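Long-range contacts in NANS (YJHS), A 9-O-acetyl N-acetylneuraminic acid esterase (Escherichia coli O157:H7 EDL933, PDB 3PT5), which hydrolyses the 9-O-acetyl ester of 9-O-acetyl-N-acetylneuraminic acid, probably allowing the bacterium to grow on this sialic acid from host mucosa: residues 127-132 with 168-173; 157-162 with 208-213; 37-42 with 98-103. One frame throughout, in Å; residues are numbered along the deposited sequence.

Contact 1: 127-132 with 168-173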
ATOM      1  N   VAL A 127      -5.446  -3.966  -5.431  1.00 11.22           N
ATOM      2  CA  VAL A 127      -4.400  -4.821  -5.985  1.00 11.06           C
ATOM      3  C   VAL A 127      -3.079  -4.554  -5.193  1.00 10.84           C
ATOM      4  O   VAL A 127      -2.347  -3.639  -5.508  1.00 10.77           O
ATOM      5  CB  VAL A 127      -4.209  -4.603  -7.528  1.00 10.55           C
ATOM      6  CG1 VAL A 127      -3.172  -5.583  -8.108  1.00 11.74           C
ATOM      7  CG2 VAL A 127      -5.552  -4.745  -8.266  1.00 10.57           C
ATOM      8  N   PRO A 128      -2.828  -5.356  -4.127  1.00 10.83           N
ATOM      9  CA  PRO A 128      -1.681  -5.081  -3.264  1.00 10.57           C
ATOM     10  C   PRO A 128      -0.397  -5.659  -3.850  1.00 11.25           C
ATOM     11  O   PRO A 128      -0.281  -6.885  -4.034  1.00 11.82           O
ATOM     12  CB  PRO A 128      -2.092  -5.698  -1.905  1.00 10.24           C
ATOM     13  CG  PRO A 128      -3.121  -6.709  -2.237  1.00 11.55           C
ATOM     14  CD  PRO A 128      -3.677  -6.441  -3.603  1.00 11.67           C
ATOM     15  N   CYS A 129       0.542  -4.751  -4.134  1.00 11.25           N
ATOM     16  CA  CYS A 129       1.843  -5.091  -4.724  1.00 11.54           C
ATOM     17  C   CYS A 129       3.014  -4.416  -4.027  1.00 11.97           C
ATOM     18  O   CYS A 129       3.867  -3.860  -4.699  1.00 14.06           O
ATOM     19  CB  CYS A 129       1.850  -4.746  -6.222  1.00 11.43           C
ATOM     20  SG  CYS A 129       0.515  -5.502  -7.160  1.00 16.18           S
ATOM     21  N   CYS A 130       3.031  -4.450  -2.689  1.00 11.20           N
ATOM     22  CA  CYS A 130       4.094  -3.792  -1.931  1.00 11.64           C
ATOM     23  C   CYS A 130       5.102  -4.782  -1.395  1.00 11.50           C
ATOM     24  O   CYS A 130       4.793  -5.959  -1.186  1.00 11.85           O
ATOM     25  CB  CYS A 130       3.496  -3.032  -0.754  1.00 10.54           C
ATOM     26  SG  CYS A 130       2.147  -1.918  -1.162  1.00 13.17           S
ATOM     27  N   ARG A 131       6.310  -4.291  -1.133  1.00 10.74           N
ATOM     28  CA  ARG A 131       7.363  -5.133  -0.594  1.00 11.67           C
ATOM     29  C   ARG A 131       8.216  -4.255   0.327  1.00 10.46           C
ATOM     30  O   ARG A 131       8.830  -3.301  -0.120  1.00  9.91           O
ATOM     31  CB  ARG A 131       8.187  -5.745  -1.759  1.00 12.53           C
ATOM     32  CG  ARG A 131       9.491  -6.446  -1.328  1.00 15.34           C
ATOM     33  CD  ARG A 131       9.133  -7.531  -0.372  1.00 15.45           C
ATOM     34  NE  ARG A 131      10.147  -8.562  -0.178  1.00 17.20           N
ATOM     35  CZ  ARG A 131      10.972  -8.629   0.858  1.00 19.57           C
ATOM     36  NH1 ARG A 131      10.937  -7.711   1.818  1.00 20.97           N
ATOM     37  NH2 ARG A 131      11.823  -9.649   0.942  1.00 20.44           N
ATOM     38  N   GLY A 132       8.236  -4.568   1.616  1.00 10.20           N
ATOM     39  CA  GLY A 132       9.110  -3.833   2.544  1.00 10.01           C
ATOM     40  C   GLY A 132      10.546  -3.967   2.098  1.00 10.57           C
ATOM     41  O   GLY A 132      10.956  -5.025   1.598  1.00 11.61           O
ATOM     42  N   VAL A 168       2.306  -5.099 -12.864  1.00 15.32           N
ATOM     43  CA  VAL A 168       1.606  -5.064 -14.162  1.00 16.62           C
ATOM     44  C   VAL A 168       0.651  -6.249 -14.313  1.00 16.71           C
ATOM     45  O   VAL A 168      -0.523  -6.074 -14.657  1.00 17.03           O
ATOM     46  CB  VAL A 168       2.620  -4.957 -15.339  1.00 16.57           C
ATOM     47  CG1 VAL A 168       1.987  -5.371 -16.695  1.00 19.13           C
ATOM     48  CG2 VAL A 168       3.124  -3.555 -15.442  1.00 17.03           C
ATOM     49  N   SER A 169       1.144  -7.443 -13.993  1.00 16.52           N
ATOM     50  CA  SER A 169       0.379  -8.666 -14.151  1.00 18.01           C
ATOM     51  C   SER A 169      -0.862  -8.705 -13.268  1.00 17.00           C
ATOM     52  O   SER A 169      -1.949  -9.090 -13.745  1.00 17.92           O
ATOM     53  CB  SER A 169       1.283  -9.887 -13.943  1.00 18.23           C
ATOM     54  OG  SER A 169       0.675 -10.823 -13.070  1.00 25.30           O
ATOM     55  N   ARG A 170      -0.735  -8.262 -12.013  1.00 14.98           N
ATOM     56  CA  ARG A 170      -1.877  -8.225 -11.100  1.00 15.11           C
ATOM     57  C   ARG A 170      -2.881  -7.122 -11.449  1.00 14.64           C
ATOM     58  O   ARG A 170      -4.072  -7.326 -11.316  1.00 15.29           O
ATOM     59  CB  ARG A 170      -1.411  -8.081  -9.651  1.00 14.29           C
ATOM     60  CG  ARG A 170      -0.946  -9.376  -9.107  1.00 16.02           C
ATOM     61  CD  ARG A 170      -0.146  -9.224  -7.871  1.00 16.19           C
ATOM     62  NE  ARG A 170      -0.848  -8.849  -6.647  1.00 13.90           N
ATOM     63  CZ  ARG A 170      -1.635  -9.634  -5.923  1.00 12.79           C
ATOM     64  NH1 ARG A 170      -2.036 -10.836  -6.363  1.00 13.59           N
ATOM     65  NH2 ARG A 170      -2.078  -9.188  -4.773  1.00 11.21           N
ATOM     66  N   THR A 171      -2.392  -5.963 -11.880  1.00 13.97           N
ATOM     67  CA  THR A 171      -3.294  -4.889 -12.305  1.00 15.05           C
ATOM     68  C   THR A 171      -4.102  -5.321 -13.527  1.00 15.97           C
ATOM     69  O   THR A 171      -5.330  -5.107 -13.582  1.00 14.81           O
ATOM     70  CB  THR A 171      -2.524  -3.587 -12.581  1.00 14.81           C
ATOM     71  OG1 THR A 171      -1.901  -3.169 -11.367  1.00 14.67           O
ATOM     72  CG2 THR A 171      -3.464  -2.463 -13.064  1.00 16.35           C
ATOM     73  N   ARG A 172      -3.419  -5.954 -14.482  1.00 16.21           N
ATOM     74  CA  ARG A 172      -4.098  -6.446 -15.686  1.00 17.59           C
ATOM     75  C   ARG A 172      -5.132  -7.483 -15.304  1.00 17.54           C
ATOM     76  O   ARG A 172      -6.239  -7.440 -15.810  1.00 18.40           O
ATOM     77  CB  ARG A 172      -3.104  -7.103 -16.628  1.00 18.38           C
ATOM     78  CG  ARG A 172      -2.351  -6.180 -17.512  1.00 21.61           C
ATOM     79  CD  ARG A 172      -1.337  -7.011 -18.292  1.00 26.60           C
ATOM     80  NE  ARG A 172      -0.724  -6.256 -19.376  1.00 31.16           N
ATOM     81  CZ  ARG A 172       0.498  -6.476 -19.855  1.00 32.71           C
ATOM     82  NH1 ARG A 172       1.265  -7.437 -19.344  1.00 33.16           N
ATOM     83  NH2 ARG A 172       0.950  -5.727 -20.859  1.00 33.70           N
ATOM     84  N   ALA A 173      -4.776  -8.398 -14.395  1.00 17.42           N
ATOM     85  CA  ALA A 173      -5.655  -9.488 -13.975  1.00 17.27           C
ATOM     86  C   ALA A 173      -6.919  -8.922 -13.368  1.00 17.51           C
ATOM     87  O   ALA A 173      -8.013  -9.454 -13.568  1.00 17.95           O
ATOM     88  CB  ALA A 173      -4.956 -10.412 -12.962  1.00 17.18           C
TER
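Arg170 and Thr171 of helix 162-176 pack on Val127, Pro128 and Cys129 in the C-terminal part of strand 122-130. In the SGNH-hydrolase alpha/beta fold this joins a mainly parallel central sheet to a helix laid over it; the short segments run antiparallel, their axes 8.7 Å apart at an angle of 175°.

Arg170 carries most of the contact. Its aliphatic base lies alongside Val127, with Arg170 CB 3.4 Å from Val127 CG1, the two side chains pointing in opposite directions. Farther out, the chain bends at chi3 (72°) and brings the guanidinium across Pro128 at about a right angle. Arg170 NH2 gives Pro128 O a bond of 3.0 Å, with the oxygen tilted 16° out of the guanidinium plane, while Arg170 NE adds a weak one to the same oxygen. Cys129 SG lies at the edge of the guanidinium, in its plane, 3.7 Å from Arg170 NE. The carbonyl oxygens of Leu55 and Ala56 accept further bonds from NH2 and NH1, so several backbone acceptors fix the rotation of this buried charge; Arg57 also donates to Pro128 O.

One residue on, Thr171 meets Val127 with both its backbone N and its side chain, its hydroxyl being engaged by Leu167 O and Thr25. Val127 CG1, anti to its own amide nitrogen, reaches within 3.9 Å of Thr171 N and 4.3 Å of Thr171 OG1.

Contact 2: 157-162 with 208-213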
ATOM      1  N   TRP A 157      12.789  -2.775  -7.502  1.00 13.36           N
ATOM      2  CA  TRP A 157      11.887  -2.143  -8.453  1.00 14.27           C
ATOM      3  C   TRP A 157      12.693  -1.735  -9.682  1.00 14.82           C
ATOM      4  O   TRP A 157      13.914  -1.572  -9.610  1.00 15.07           O
ATOM      5  CB  TRP A 157      11.208  -0.908  -7.834  1.00 13.84           C
ATOM      6  CG  TRP A 157      10.169  -1.255  -6.803  1.00 12.20           C
ATOM      7  CD1 TRP A 157      10.292  -1.140  -5.436  1.00 13.38           C
ATOM      8  CD2 TRP A 157       8.862  -1.774  -7.040  1.00 10.45           C
ATOM      9  NE1 TRP A 157       9.149  -1.567  -4.819  1.00 11.67           N
ATOM     10  CE2 TRP A 157       8.253  -1.973  -5.779  1.00 10.79           C
ATOM     11  CE3 TRP A 157       8.137  -2.079  -8.195  1.00 10.43           C
ATOM     12  CZ2 TRP A 157       6.937  -2.476  -5.641  1.00 10.51           C
ATOM     13  CZ3 TRP A 157       6.839  -2.584  -8.058  1.00  8.75           C
ATOM     14  CH2 TRP A 157       6.254  -2.773  -6.783  1.00  9.30           C
ATOM     15  N   GLY A 158      12.006  -1.586 -10.812  1.00 16.29           N
ATOM     16  CA  GLY A 158      12.635  -1.157 -12.064  1.00 18.28           C
ATOM     17  C   GLY A 158      11.933  -1.859 -13.209  1.00 20.24           C
ATOM     18  O   GLY A 158      11.333  -2.902 -13.019  1.00 20.26           O
ATOM     19  N   THR A 159      11.989  -1.301 -14.405  1.00 22.03           N
ATOM     20  CA  THR A 159      11.276  -1.933 -15.502  1.00 23.24           C
ATOM     21  C   THR A 159      11.791  -3.369 -15.679  1.00 23.67           C
ATOM     22  O   THR A 159      13.001  -3.612 -15.615  1.00 24.11           O
ATOM     23  CB  THR A 159      11.389  -1.103 -16.786  1.00 24.09           C
ATOM     24  OG1 THR A 159      11.138   0.281 -16.465  1.00 22.94           O
ATOM     25  CG2 THR A 159      10.347  -1.586 -17.798  1.00 25.99           C
ATOM     26  N   ASP A 160      10.838  -4.289 -15.822  1.00 23.74           N
ATOM     27  CA  ASP A 160      11.029  -5.748 -15.990  1.00 23.43           C
ATOM     28  C   ASP A 160      11.593  -6.614 -14.847  1.00 21.89           C
ATOM     29  O   ASP A 160      11.817  -7.822 -15.025  1.00 21.54           O
ATOM     30  CB  ASP A 160      11.684  -6.077 -17.335  1.00 25.12           C
ATOM     31  CG  ASP A 160      10.813  -5.640 -18.518  1.00 27.00           C
ATOM     32  OD1 ASP A 160       9.557  -5.797 -18.466  1.00 30.49           O
ATOM     33  OD2 ASP A 160      11.392  -5.130 -19.491  1.00 32.49           O
ATOM     34  N   THR A 161      11.766  -6.028 -13.665  1.00 19.96           N
ATOM     35  CA  THR A 161      12.027  -6.840 -12.472  1.00 17.97           C
ATOM     36  C   THR A 161      10.784  -7.648 -12.069  1.00 17.32           C
ATOM     37  O   THR A 161       9.657  -7.295 -12.477  1.00 17.27           O
ATOM     38  CB  THR A 161      12.409  -5.957 -11.273  1.00 16.89           C
ATOM     39  OG1 THR A 161      11.257  -5.212 -10.866  1.00 17.83           O
ATOM     40  CG2 THR A 161      13.514  -5.004 -11.627  1.00 17.07           C
ATOM     41  N   PRO A 162      10.961  -8.717 -11.265  1.00 16.83           N
ATOM     42  CA  PRO A 162       9.818  -9.440 -10.721  1.00 16.29           C
ATOM     43  C   PRO A 162       8.767  -8.568 -10.055  1.00 15.32           C
ATOM     44  O   PRO A 162       7.581  -8.825 -10.238  1.00 15.01           O
ATOM     45  CB  PRO A 162      10.449 -10.390  -9.712  1.00 17.17           C
ATOM     46  CG  PRO A 162      11.744 -10.745 -10.403  1.00 17.18           C
ATOM     47  CD  PRO A 162      12.204  -9.515 -11.127  1.00 17.15           C
ATOM     48  N   ASN A 208      10.503   7.214 -13.238  1.00 13.87           N
ATOM     49  CA  ASN A 208       9.812   7.704 -14.434  1.00 14.21           C
ATOM     50  C   ASN A 208       9.751   6.642 -15.501  1.00 14.91           C
ATOM     51  O   ASN A 208       8.721   6.464 -16.126  1.00 15.53           O
ATOM     52  CB  ASN A 208      10.470   8.950 -14.995  1.00 13.83           C
ATOM     53  CG  ASN A 208      10.185  10.187 -14.172  1.00 16.14           C
ATOM     54  OD1 ASN A 208       9.808  10.115 -12.994  1.00 16.34           O
ATOM     55  ND2 ASN A 208      10.334  11.341 -14.798  1.00 19.28           N
ATOM     56  N   HIS A 209      10.848   5.910 -15.698  1.00 14.24           N
ATOM     57  CA  HIS A 209      10.863   4.868 -16.712  1.00 15.88           C
ATOM     58  C   HIS A 209       9.877   3.746 -16.408  1.00 15.18           C
ATOM     59  O   HIS A 209       9.228   3.190 -17.304  1.00 15.67           O
ATOM     60  CB  HIS A 209      12.287   4.334 -16.892  1.00 15.69           C
ATOM     61  CG  HIS A 209      13.202   5.308 -17.571  1.00 21.04           C
ATOM     62  ND1 HIS A 209      14.569   5.312 -17.376  1.00 26.15           N
ATOM     63  CD2 HIS A 209      12.946   6.305 -18.453  1.00 24.85           C
ATOM     64  CE1 HIS A 209      15.114   6.276 -18.101  1.00 27.12           C
ATOM     65  NE2 HIS A 209      14.153   6.889 -18.768  1.00 26.04           N
ATOM     66  N   MET A 210       9.734   3.424 -15.126  1.00 14.81           N
ATOM     67  CA  MET A 210       8.790   2.387 -14.719  1.00 14.82           C
ATOM     68  C   MET A 210       7.338   2.814 -14.895  1.00 14.71           C
ATOM     69  O   MET A 210       6.475   2.024 -15.290  1.00 15.26           O
ATOM     70  CB  MET A 210       9.055   1.961 -13.279  1.00 14.79           C
ATOM     71  CG  MET A 210       8.472   0.624 -13.000  1.00 14.45           C
ATOM     72  SD  MET A 210       8.635   0.032 -11.299  1.00 17.24           S
ATOM     73  CE  MET A 210       7.454   1.082 -10.458  1.00 12.36           C
ATOM     74  N   VAL A 211       7.056   4.066 -14.569  1.00 14.78           N
ATOM     75  CA  VAL A 211       5.716   4.599 -14.801  1.00 14.15           C
ATOM     76  C   VAL A 211       5.391   4.600 -16.303  1.00 14.30           C
ATOM     77  O   VAL A 211       4.313   4.195 -16.687  1.00 14.26           O
ATOM     78  CB  VAL A 211       5.558   6.004 -14.243  1.00 13.69           C
ATOM     79  CG1 VAL A 211       4.208   6.545 -14.604  1.00 13.13           C
ATOM     80  CG2 VAL A 211       5.732   6.006 -12.728  1.00 14.29           C
ATOM     81  N   GLU A 212       6.324   5.024 -17.148  1.00 15.58           N
ATOM     82  CA  GLU A 212       6.052   4.968 -18.595  1.00 15.98           C
ATOM     83  C   GLU A 212       5.856   3.525 -19.100  1.00 15.89           C
ATOM     84  O   GLU A 212       5.005   3.281 -19.965  1.00 14.96           O
ATOM     85  CB  GLU A 212       7.147   5.643 -19.428  1.00 16.67           C
ATOM     86  CG  GLU A 212       7.502   7.077 -19.084  1.00 21.24           C
ATOM     87  CD  GLU A 212       8.786   7.538 -19.767  1.00 27.43           C
ATOM     88  OE1 GLU A 212       9.865   6.929 -19.549  1.00 30.61           O
ATOM     89  OE2 GLU A 212       8.735   8.542 -20.513  1.00 29.92           O
ATOM     90  N   ALA A 213       6.626   2.581 -18.564  1.00 15.33           N
ATOM     91  CA  ALA A 213       6.480   1.170 -18.951  1.00 16.03           C
ATOM     92  C   ALA A 213       5.117   0.628 -18.525  1.00 15.93           C
ATOM     93  O   ALA A 213       4.441  -0.071 -19.283  1.00 17.38           O
ATOM     94  CB  ALA A 213       7.615   0.315 -18.365  1.00 15.08           C
TER
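Trp157 and Thr159 meet Met210 and Ala213 where the loop leading into helix 162-176 crosses helix 203-218, two neighbouring helices of the SGNH-hydrolase alpha/beta fold. The loop folds into a type II beta turn from Gly158 to Thr161, and its CA trace comes nearest the helix between Thr159 and Met210, 5.0 Å apart.

The sulfur contact is of the Met-aromatic kind. Extended first and second torsions carry the sulfur of Met210 to the indole, and the bend at chi3 (73°) turns only the terminal methyl, keeping it near the same ring carbon. Met210 SD lies 3.8 Å from Trp157 CE3, and Met210 CE 3.9 Å from that same carbon. The approach is oblique, 68° off the normal of the six-membered ring, and SD also touches the backbone N of Gly158. Trp188 packs edge-to-face with this indole, whose NE1 is hydrogen-bonded to Ser134, so the ring that meets the methionine has two further partners.

Apolar packing continues at Thr159. Its methyl CG2 is pressed against Ala213 CB, which points toward the loop, and Tyr164 of helix 162-176 touches both Met210 and Ala213.

Polar groups contribute little across the interface, where no hydrogen bond forms. They act instead within the loop: Thr161 N donates to Gly158 O to close the turn, and Thr161 OG1 caps the N-terminus of helix 162-176 at Tyr164 N. Thr159 OG1 lies 3.6 Å from both His209 O and Met210 CA.

Contact 3: 37-42 with 98-103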
ATOM      1  N   GLU A  37       2.198  -0.850  13.785  1.00  8.08           N
ATOM      2  CA  GLU A  37       2.413  -1.834  14.872  1.00  7.93           C
ATOM      3  C   GLU A  37       1.345  -1.841  15.964  1.00  8.48           C
ATOM      4  O   GLU A  37       1.314  -2.772  16.784  1.00  8.29           O
ATOM      5  CB  GLU A  37       3.810  -1.669  15.480  1.00  7.94           C
ATOM      6  CG  GLU A  37       4.900  -2.213  14.600  1.00  6.96           C
ATOM      7  CD  GLU A  37       6.290  -1.889  15.120  1.00  8.61           C
ATOM      8  OE1 GLU A  37       6.454  -1.181  16.162  1.00 11.01           O
ATOM      9  OE2 GLU A  37       7.236  -2.371  14.495  1.00 11.19           O
ATOM     10  N   GLY A  38       0.482  -0.819  16.016  1.00  7.70           N
ATOM     11  CA  GLY A  38      -0.606  -0.821  16.958  1.00  9.04           C
ATOM     12  C   GLY A  38      -1.670  -1.853  16.583  1.00  9.72           C
ATOM     13  O   GLY A  38      -1.833  -2.212  15.414  1.00  8.81           O
ATOM     14  N   LEU A  39      -2.407  -2.277  17.603  1.00  9.71           N
ATOM     15  CA  LEU A  39      -3.382  -3.366  17.509  1.00  9.81           C
ATOM     16  C   LEU A  39      -4.452  -3.158  16.416  1.00  9.64           C
ATOM     17  O   LEU A  39      -5.006  -2.078  16.311  1.00  9.76           O
ATOM     18  CB  LEU A  39      -4.072  -3.489  18.872  1.00 10.15           C
ATOM     19  CG  LEU A  39      -4.881  -4.761  19.141  1.00 12.88           C
ATOM     20  CD1 LEU A  39      -3.991  -6.029  19.089  1.00 14.43           C
ATOM     21  CD2 LEU A  39      -5.545  -4.615  20.490  1.00 15.16           C
ATOM     22  N   PRO A  40      -4.734  -4.203  15.593  1.00  9.98           N
ATOM     23  CA  PRO A  40      -5.876  -4.122  14.669  1.00 10.56           C
ATOM     24  C   PRO A  40      -7.192  -4.030  15.423  1.00 12.04           C
ATOM     25  O   PRO A  40      -7.298  -4.533  16.544  1.00 11.90           O
ATOM     26  CB  PRO A  40      -5.823  -5.471  13.917  1.00 10.80           C
ATOM     27  CG  PRO A  40      -4.396  -5.995  14.160  1.00 10.99           C
ATOM     28  CD  PRO A  40      -4.107  -5.533  15.553  1.00 10.39           C
ATOM     29  N   LEU A  41      -8.188  -3.392  14.813  1.00 12.25           N
ATOM     30  CA  LEU A  41      -9.452  -3.174  15.493  1.00 12.99           C
ATOM     31  C   LEU A  41     -10.544  -3.707  14.573  1.00 13.33           C
ATOM     32  O   LEU A  41     -11.264  -2.923  13.959  1.00 13.11           O
ATOM     33  CB  LEU A  41      -9.664  -1.671  15.776  1.00 12.89           C
ATOM     34  CG  LEU A  41      -8.651  -1.003  16.705  1.00 13.44           C
ATOM     35  CD1 LEU A  41      -8.817   0.508  16.754  1.00 15.43           C
ATOM     36  CD2 LEU A  41      -8.797  -1.623  18.075  1.00 13.50           C
ATOM     37  N   PRO A  42     -10.649  -5.043  14.444  1.00 14.43           N
ATOM     38  CA  PRO A  42     -11.503  -5.625  13.402  1.00 15.59           C
ATOM     39  C   PRO A  42     -13.002  -5.409  13.589  1.00 16.76           C
ATOM     40  O   PRO A  42     -13.759  -5.623  12.652  1.00 16.21           O
ATOM     41  CB  PRO A  42     -11.180  -7.117  13.466  1.00 15.76           C
ATOM     42  CG  PRO A  42     -10.648  -7.346  14.820  1.00 15.37           C
ATOM     43  CD  PRO A  42      -9.941  -6.084  15.214  1.00 13.88           C
ATOM     44  N   GLN A  98      -7.187 -14.900  14.579  1.00 22.17           N
ATOM     45  CA  GLN A  98      -7.997 -15.081  13.370  1.00 22.26           C
ATOM     46  C   GLN A  98      -8.544 -13.773  12.845  1.00 20.52           C
ATOM     47  O   GLN A  98      -8.903 -13.670  11.675  1.00 20.10           O
ATOM     48  CB  GLN A  98      -9.221 -15.948  13.656  1.00 23.45           C
ATOM     49  CG  GLN A  98      -8.945 -17.307  14.187  1.00 27.32           C
ATOM     50  CD  GLN A  98      -8.442 -18.201  13.115  1.00 29.79           C
ATOM     51  OE1 GLN A  98      -7.256 -18.197  12.808  1.00 32.55           O
ATOM     52  NE2 GLN A  98      -9.338 -18.983  12.527  1.00 31.12           N
ATOM     53  N   THR A  99      -8.642 -12.794  13.731  1.00 19.53           N
ATOM     54  CA  THR A  99      -9.211 -11.496  13.373  1.00 18.26           C
ATOM     55  C   THR A  99      -8.255 -10.334  13.615  1.00 17.49           C
ATOM     56  O   THR A  99      -8.326  -9.324  12.892  1.00 17.66           O
ATOM     57  CB  THR A  99     -10.472 -11.197  14.168  1.00 18.29           C
ATOM     58  OG1 THR A  99     -10.165 -11.181  15.570  1.00 18.48           O
ATOM     59  CG2 THR A  99     -11.569 -12.235  13.870  1.00 18.71           C
ATOM     60  N   GLN A 100      -7.414 -10.461  14.641  1.00 16.51           N
ATOM     61  CA  GLN A 100      -6.484  -9.380  15.054  1.00 15.11           C
ATOM     62  C   GLN A 100      -5.026  -9.712  14.742  1.00 14.80           C
ATOM     63  O   GLN A 100      -4.126  -9.307  15.481  1.00 16.23           O
ATOM     64  CB  GLN A 100      -6.583  -9.115  16.561  1.00 16.73           C
ATOM     65  CG  GLN A 100      -7.863  -8.502  17.028  1.00 20.04           C
ATOM     66  CD  GLN A 100      -7.829  -8.180  18.513  1.00 21.70           C
ATOM     67  OE1 GLN A 100      -7.633  -9.078  19.326  1.00 25.43           O
ATOM     68  NE2 GLN A 100      -8.026  -6.897  18.870  1.00 25.34           N
ATOM     69  N   TYR A 101      -4.813 -10.420  13.650  1.00 12.94           N
ATOM     70  CA  TYR A 101      -3.484 -10.875  13.244  1.00 12.01           C
ATOM     71  C   TYR A 101      -2.641  -9.744  12.676  1.00 11.52           C
ATOM     72  O   TYR A 101      -3.154  -8.845  12.031  1.00 10.79           O
ATOM     73  CB  TYR A 101      -3.606 -11.973  12.182  1.00 12.34           C
ATOM     74  CG  TYR A 101      -4.575 -11.647  11.041  1.00 12.12           C
ATOM     75  CD1 TYR A 101      -4.136 -10.999   9.881  1.00 11.06           C
ATOM     76  CD2 TYR A 101      -5.906 -11.989  11.126  1.00 10.11           C
ATOM     77  CE1 TYR A 101      -5.004 -10.686   8.859  1.00 12.16           C
ATOM     78  CE2 TYR A 101      -6.801 -11.677  10.110  1.00 13.22           C
ATOM     79  CZ  TYR A 101      -6.341 -11.024   8.971  1.00 12.72           C
ATOM     80  OH  TYR A 101      -7.202 -10.722   7.957  1.00 14.33           O
ATOM     81  N   GLY A 102      -1.338  -9.798  12.896  1.00 10.52           N
ATOM     82  CA  GLY A 102      -0.435  -8.982  12.103  1.00 10.38           C
ATOM     83  C   GLY A 102      -0.415  -7.494  12.383  1.00  9.60           C
ATOM     84  O   GLY A 102      -0.840  -7.011  13.433  1.00 10.57           O
ATOM     85  N   THR A 103       0.136  -6.780  11.410  1.00  9.25           N
ATOM     86  CA  THR A 103       0.257  -5.335  11.461  1.00  8.83           C
ATOM     87  C   THR A 103      -0.869  -4.693  10.646  1.00  9.29           C
ATOM     88  O   THR A 103      -1.687  -5.386  10.057  1.00  9.80           O
ATOM     89  CB  THR A 103       1.591  -4.938  10.828  1.00  8.77           C
ATOM     90  OG1 THR A 103       1.783  -5.747   9.659  1.00 11.23           O
ATOM     91  CG2 THR A 103       2.701  -5.149  11.842  1.00  7.92           C
TER
HETATM   92  O   HOH W   1      -0.720  -4.730  15.155  1.00 12.98           O
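Gln100, Pro40 and Pro42 form the heart of a contact between two irregular loops of the SGNH-hydrolase fold, one following strand 20-28 and the other leading to helix 107-114. The touching parts run roughly antiparallel, 146° apart.

Gln100 buries the most surface. Its chain is extended beyond CG and crosses the ring of Pro42 at about a right angle, Gln100 CG lying 3.7 Å from Pro42 CD. Extension carries the amide on to Pro40, where Gln100 NE2 makes a weak hydrogen bond of 3.4 Å to Pro40 O, while Leu39 CD2 touches Gln100 NE2 from 3.7 Å. The stronger polar partner of this amide is Thr95.

Pro40 turns its ring toward the opposite loop and sets Pro40 CG against a run of backbone carbonyls, 3.6 Å from Gln100 O and slightly farther from Tyr101 O. Tyr101 O is itself an acceptor for His78.

Pro42 completes the row at the more exposed end, with Thr99 O and the Thr99 side chain against its ring. At the buried end a water sits between the backbones, 2.8 Å from Gly38 O and 2.9 Å from Gly102 O.

In the fold
Contacts 1 and 2 share helix 162-176: contact 1 seats its middle on the central sheet, and contact 2 holds the loop that leads into it against helix 203-218. They touch where Trp157 CH2 packs on Cys129 O, 3.4 Å away. Contact 1 is fully buried and pairs a charged guanidinium with backbone oxygens; contact 2, partly buried and farther from the chain's centre, relies on sulfur, methyl and ring packing. Contact 3, also partly buried, lies on the opposite side of that centre from contact 2, their centres about 33 Å apart. Joining loops alone, it combines proline rings with a weak amide bond and a water lying between two backbone carbonyls.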